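PDB 2PB9: phosphomethylpyrimidine kinase from Pyrococcus furiosus, which probably phosphorylates hydroxymethylpyrimidine and its monophosphate and condenses the resulting diphosphate with thiazole phosphate into thiamine phosphate, the crystallised piece being its C-terminal, ThiN-family domain. Local coordinates for residues V16-S21 with K182-I187; P90-A95 with K151-I156. All coordinates share one frame; numbering follows the deposited sequence.

How the contacts relate
Contacts 1 and 2 lie in the same ThiN-family domain, with their centres about 18 Å apart, and contact 2 falls within the chain that runs between the two segments of contact 1. Contact 1 joins helices 5-21 and 176-185, whereas contact 2 joins the lead-ins to strands 94-98 and 154-159. They touch at one point: CE of Lys182, on the helix of contact 1, packs 4.1 Å from OD1 of Asp155 in contact 2. Strand 94-98 links them as well, since it begins in contact 2 and its Ile96 and Ile98 meet Phe19 and Leu186 of contact 1.

Contact 1: residues V16-S21 with K182-I187; sequences VREFES and KIKMLI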
loop_
_atom_site.group_PDB
_atom_site.type_symbol
_atom_site.label_atom_id
_atom_site.label_comp_id
_atom_site.label_asym_id
_atom_site.label_seq_id
_atom_site.Cartn_x
_atom_site.Cartn_y
_atom_site.Cartn_z
ATOM N N VAL A 16 3.649 34.132 -7.439
ATOM C CA VAL A 16 3.912 33.099 -8.430
ATOM C C VAL A 16 5.107 33.492 -9.299
ATOM O O VAL A 16 5.932 32.649 -9.660
ATOM C CB VAL A 16 2.670 32.876 -9.330
ATOM C CG1 VAL A 16 3.000 31.913 -10.455
ATOM C CG2 VAL A 16 1.516 32.338 -8.497
ATOM N N ARG A 17 5.193 34.774 -9.638
ATOM C CA ARG A 17 6.293 35.250 -10.457
ATOM C C ARG A 17 7.574 35.166 -9.631
ATOM O O ARG A 17 8.614 34.736 -10.121
ATOM C CB ARG A 17 6.051 36.690 -10.924
ATOM C CG ARG A 17 6.657 36.974 -12.302
ATOM C CD ARG A 17 6.774 38.464 -12.663
ATOM N NE ARG A 17 5.498 39.186 -12.669
ATOM C CZ ARG A 17 4.941 39.745 -11.596
ATOM N NH1 ARG A 17 5.547 39.672 -10.411
ATOM N NH2 ARG A 17 3.779 40.381 -11.704
ATOM N N GLU A 18 7.500 35.560 -8.368
ATOM C CA GLU A 18 8.685 35.487 -7.537
ATOM C C GLU A 18 9.036 34.030 -7.212
ATOM O O GLU A 18 10.205 33.659 -7.145
ATOM C CB GLU A 18 8.504 36.296 -6.249
ATOM C CG GLU A 18 9.743 36.261 -5.365
ATOM C CD GLU A 18 9.679 37.225 -4.194
ATOM O OE1 GLU A 18 8.634 37.278 -3.513
ATOM O OE2 GLU A 18 10.683 37.925 -3.939
ATOM N N PHE A 19 8.003 33.215 -6.995
ATOM C CA PHE A 19 8.287 31.812 -6.746
ATOM C C PHE A 19 9.140 31.185 -7.841
ATOM O O PHE A 19 10.150 30.575 -7.600
ATOM C CB PHE A 19 6.992 31.019 -6.585
ATOM C CG PHE A 19 7.210 29.543 -6.462
ATOM C CD1 PHE A 19 7.690 28.998 -5.283
ATOM C CD2 PHE A 19 6.942 28.701 -7.527
ATOM C CE1 PHE A 19 7.897 27.637 -5.168
ATOM C CE2 PHE A 19 7.148 27.340 -7.418
ATOM C CZ PHE A 19 7.626 26.806 -6.237
ATOM N N GLU A 20 8.707 31.477 -9.075
ATOM C CA GLU A 20 9.428 31.018 -10.255
ATOM C C GLU A 20 10.852 31.572 -10.289
ATOM O O GLU A 20 11.798 30.839 -10.553
ATOM C CB GLU A 20 8.719 31.462 -11.536
ATOM C CG GLU A 20 7.417 30.782 -11.828
ATOM C CD GLU A 20 6.811 31.271 -13.122
ATOM O OE1 GLU A 20 6.642 32.505 -13.254
ATOM O OE2 GLU A 20 6.499 30.438 -14.005
ATOM N N SER A 21 11.002 32.866 -10.027
ATOM C CA SER A 21 12.320 33.478 -10.066
ATOM C C SER A 21 13.320 32.809 -9.120
ATOM O O SER A 21 14.476 32.611 -9.490
ATOM C CB SER A 21 12.235 34.986 -9.776
ATOM O OG SER A 21 12.095 35.258 -8.394
ATOM N N LYS A 182 8.080 31.472 3.731
ATOM C CA LYS A 182 8.460 30.212 4.366
ATOM C C LYS A 182 9.274 29.410 3.358
ATOM O O LYS A 182 10.253 28.751 3.703
ATOM C CB LYS A 182 7.222 29.390 4.747
ATOM C CG LYS A 182 6.219 30.070 5.642
ATOM C CD LYS A 182 6.479 29.776 7.095
ATOM C CE LYS A 182 5.481 30.502 7.985
ATOM N NZ LYS A 182 5.551 31.989 7.807
ATOM N N ILE A 183 8.849 29.460 2.102
ATOM C CA ILE A 183 9.528 28.730 1.047
ATOM C C ILE A 183 10.946 29.247 0.884
ATOM O O ILE A 183 11.897 28.468 0.761
ATOM C CB ILE A 183 8.770 28.863 -0.290
ATOM C CG1 ILE A 183 7.380 28.237 -0.150
ATOM C CG2 ILE A 183 9.552 28.191 -1.414
ATOM C CD1 ILE A 183 7.397 26.765 0.234
ATOM N N LYS A 184 11.084 30.569 0.880
ATOM C CA LYS A 184 12.390 31.194 0.747
ATOM C C LYS A 184 13.331 30.633 1.813
ATOM O O LYS A 184 14.482 30.299 1.517
ATOM C CB LYS A 184 12.259 32.716 0.874
ATOM C CG LYS A 184 11.777 33.422 -0.411
ATOM C CD LYS A 184 11.352 34.864 -0.131
ATOM C CE LYS A 184 11.927 35.861 -1.140
ATOM N NZ LYS A 184 11.547 35.558 -2.544
HETATM N N MSE A 185 12.832 30.514 3.043
HETATM C CA MSE A 185 13.618 29.979 4.157
HETATM C C MSE A 185 14.105 28.574 3.832
HETATM O O MSE A 185 15.270 28.227 4.055
HETATM C CB MSE A 185 12.773 29.890 5.428
HETATM C CG MSE A 185 12.442 31.196 6.110
HETATM SE SE MSE A 185 11.319 30.854 7.672
HETATM C CE MSE A 185 9.728 31.829 7.121
ATOM N N LEU A 186 13.182 27.773 3.313
ATOM C CA LEU A 186 13.446 26.385 2.958
ATOM C C LEU A 186 14.679 26.224 2.081
ATOM O O LEU A 186 15.165 25.116 1.879
ATOM C CB LEU A 186 12.225 25.796 2.253
ATOM C CG LEU A 186 12.184 24.278 2.117
ATOM C CD1 LEU A 186 12.330 23.640 3.488
ATOM C CD2 LEU A 186 10.875 23.863 1.470
ATOM N N ILE A 187 15.179 27.336 1.558
ATOM C CA ILE A 187 16.370 27.312 0.722
ATOM C C ILE A 187 17.568 27.904 1.493
ATOM O O ILE A 187 18.549 27.155 1.729
ATOM C CB ILE A 187 16.133 28.108 -0.569
ATOM C CG1 ILE A 187 14.810 27.677 -1.205
ATOM C CG2 ILE A 187 17.277 27.876 -1.531
ATOM C CD1 ILE A 187 14.503 28.391 -2.501
#
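Phe19 turns the edge of its ring to Ile183, with CE1 lying 4.1 Å from CG2 near the ring plane. The ring is carried there by CG standing anti to the backbone N (chi1 174°), whereas Ile183 already directs its CB at the other helix and offers the methyl branch. This is the buried, apolar half of the contact. The polar half lies nearer the surface, where Glu18 and Lys184 form a salt bridge, OE2 to NZ 2.9 Å, their side chains crossing at about a right angle. The ammonium sits above the carboxylate plane: NZ is 3.0 Å from CD of Glu18, and OE1 is farther from it, at 3.5 Å. That placement is consistent with an ionic pair that lacks a directed hydrogen bond. The glutamate reaches out as an extended chain, and the lysine bends late (chi3 133°, chi4 58°), which brings NZ across. With an alanine at Glu18 the Lys184 ammonium would probably lose its charged mate across the contact, and the lysine chain would be freer to turn. Behind the acid, Ser21 OG donates to the backbone O of Glu18 at 2.8 Å, from one turn further along the same helix. The two segments approach no closer than 8.5 Å between the CA atoms of Phe19 and Ile183, so side chains alone join them. Phe19 also meets Ile96, and Leu186 meets Ile98, alternate residues of one strand; helices 5-21 and 176-185 thus lie side by side on one face of the domain's mixed sheet, as in a layered alpha/beta fold.

Contact 2: residues P90-A95 with K151-I156; sequences PEYRSA and KERPDI
Tyr92 and Arg153 carry nearly all of the surface buried here, approaching head-on from the two segments, the arginine laid across the phenol. CD of Arg153 stands over one face of the ring, 3.9 Å from the centroid and 18° off the normal, a CH-pi contact. Beyond it the guanidinium inclines to the ring by 27° and slides toward the hydroxyl end, with CZ of Arg153 3.4 Å from CE2 of Tyr92. Tyr92 OH therefore lies over the guanidinium face, 3.1 Å from NH2 of Arg153; the angle there is too poor for a hydrogen bond, so the hydroxyl rests over the flat face without bonding to it. A bend at chi3 (61°) in the otherwise extended arginine turns its flat end along the ring. The setting is the mixed sheet: Ser94 and Asp155 pair by backbone bonds with Gly173 and Phe172, so strand 168-173 runs between the two segments and the Tyr92-Arg153 pair spans its end, where Tyr92 also touches Arg174. Asp155, third in the cluster, fixes the guanidinium's rotation from the edge. Its OD1, in the guanidinium plane, takes a salt-bridged hydrogen bond from NH2 of Arg153 at 2.6 Å and a weak one from NH1 of Arg153 at 2.8 Å. Tyr85 OH is a further partner of Arg153 NH1 and also bonds to Pro154 O, tying helix 77-86 to the same corner of the chain.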
loop_
_atom_site.group_PDB
_atom_site.type_symbol
_atom_site.label_atom_id
_atom_site.label_comp_id
_atom_site.label_asym_id
_atom_site.label_seq_id
_atom_site.Cartn_x
_atom_site.Cartn_y
_atom_site.Cartn_z
ATOM N N PRO A 90 -9.502 31.227 9.925
ATOM C CA PRO A 90 -10.060 32.033 8.837
ATOM C C PRO A 90 -9.144 33.086 8.217
ATOM O O PRO A 90 -9.449 33.615 7.157
ATOM C CB PRO A 90 -11.323 32.629 9.463
ATOM C CG PRO A 90 -11.017 32.636 10.943
ATOM C CD PRO A 90 -10.355 31.312 11.124
ATOM N N GLU A 91 -8.025 33.386 8.863
ATOM C CA GLU A 91 -7.095 34.374 8.329
ATOM C C GLU A 91 -6.110 33.755 7.345
ATOM O O GLU A 91 -5.469 34.458 6.570
ATOM C CB GLU A 91 -6.315 35.040 9.462
ATOM C CG GLU A 91 -7.197 35.746 10.472
ATOM C CD GLU A 91 -7.951 36.921 9.867
ATOM O OE1 GLU A 91 -8.629 36.728 8.829
ATOM O OE2 GLU A 91 -7.868 38.037 10.433
ATOM N N TYR A 92 -5.995 32.435 7.368
ATOM C CA TYR A 92 -5.058 31.764 6.485
ATOM C C TYR A 92 -5.691 31.272 5.202
ATOM O O TYR A 92 -6.083 30.110 5.097
ATOM C CB TYR A 92 -4.392 30.612 7.231
ATOM C CG TYR A 92 -3.504 31.102 8.338
ATOM C CD1 TYR A 92 -4.043 31.739 9.458
ATOM C CD2 TYR A 92 -2.118 31.014 8.230
ATOM C CE1 TYR A 92 -3.224 32.288 10.441
ATOM C CE2 TYR A 92 -1.283 31.559 9.209
ATOM C CZ TYR A 92 -1.846 32.196 10.308
ATOM O OH TYR A 92 -1.030 32.753 11.263
ATOM N N ARG A 93 -5.773 32.164 4.219
ATOM C CA ARG A 93 -6.369 31.824 2.942
ATOM C C ARG A 93 -5.397 31.651 1.801
ATOM O O ARG A 93 -5.764 31.789 0.634
ATOM C CB ARG A 93 -7.426 32.849 2.557
ATOM C CG ARG A 93 -7.206 34.220 3.116
ATOM C CD ARG A 93 -8.509 34.707 3.695
ATOM N NE ARG A 93 -8.599 36.155 3.650
ATOM C CZ ARG A 93 -8.638 36.869 2.531
ATOM N NH1 ARG A 93 -8.598 36.268 1.351
ATOM N NH2 ARG A 93 -8.712 38.189 2.599
ATOM N N SER A 94 -4.153 31.350 2.141
ATOM C CA SER A 94 -3.134 31.112 1.139
ATOM C C SER A 94 -2.463 29.804 1.520
ATOM O O SER A 94 -2.465 29.411 2.690
ATOM C CB SER A 94 -2.102 32.238 1.125
ATOM O OG SER A 94 -1.181 32.057 0.057
ATOM N N ALA A 95 -1.903 29.125 0.528
ATOM C CA ALA A 95 -1.220 27.862 0.764
ATOM C C ALA A 95 -0.479 27.466 -0.499
ATOM O O ALA A 95 -0.636 28.100 -1.541
ATOM C CB ALA A 95 -2.234 26.769 1.147
ATOM N N LYS A 151 -1.814 21.173 19.455
ATOM C CA LYS A 151 -2.603 22.191 20.139
ATOM C C LYS A 151 -2.506 23.533 19.420
ATOM O O LYS A 151 -3.474 24.285 19.357
ATOM C CB LYS A 151 -2.141 22.331 21.588
ATOM N N GLU A 152 -1.340 23.832 18.867
ATOM C CA GLU A 152 -1.163 25.098 18.169
ATOM C C GLU A 152 -1.634 24.997 16.719
ATOM O O GLU A 152 -2.205 23.985 16.301
ATOM C CB GLU A 152 0.311 25.520 18.198
ATOM C CG GLU A 152 0.993 25.356 19.549
ATOM C CD GLU A 152 1.232 23.896 19.904
ATOM O OE1 GLU A 152 2.156 23.281 19.325
ATOM O OE2 GLU A 152 0.489 23.357 20.754
ATOM N N ARG A 153 -1.395 26.061 15.961
ATOM C CA ARG A 153 -1.766 26.096 14.554
ATOM C C ARG A 153 -0.599 25.599 13.705
ATOM O O ARG A 153 0.509 26.135 13.760
ATOM C CB ARG A 153 -2.130 27.517 14.117
ATOM C CG ARG A 153 -2.509 27.623 12.646
ATOM C CD ARG A 153 -2.702 29.068 12.207
ATOM N NE ARG A 153 -1.485 29.846 12.373
ATOM C CZ ARG A 153 -0.346 29.572 11.748
ATOM N NH1 ARG A 153 -0.274 28.541 10.914
ATOM N NH2 ARG A 153 0.728 30.320 11.966
ATOM N N PRO A 154 -0.833 24.551 12.915
ATOM C CA PRO A 154 0.260 24.051 12.086
ATOM C C PRO A 154 0.411 24.801 10.765
ATOM O O PRO A 154 -0.484 24.791 9.924
ATOM C CB PRO A 154 -0.103 22.581 11.897
ATOM C CG PRO A 154 -1.588 22.604 11.894
ATOM C CD PRO A 154 -1.923 23.564 13.009
ATOM N N ASP A 155 1.549 25.461 10.600
ATOM C CA ASP A 155 1.843 26.196 9.376
ATOM C C ASP A 155 2.122 25.188 8.273
ATOM O O ASP A 155 1.911 25.468 7.093
ATOM C CB ASP A 155 3.081 27.071 9.573
ATOM C CG ASP A 155 2.880 28.117 10.638
ATOM O OD1 ASP A 155 2.375 29.206 10.291
ATOM O OD2 ASP A 155 3.210 27.839 11.820
ATOM N N ILE A 156 2.615 24.022 8.683
ATOM C CA ILE A 156 2.945 22.943 7.759
ATOM C C ILE A 156 2.182 21.673 8.083
ATOM O O ILE A 156 2.170 21.200 9.219
ATOM C CB ILE A 156 4.439 22.571 7.799
ATOM C CG1 ILE A 156 5.300 23.819 7.655
ATOM C CG2 ILE A 156 4.753 21.569 6.700
ATOM C CD1 ILE A 156 5.382 24.611 8.937
#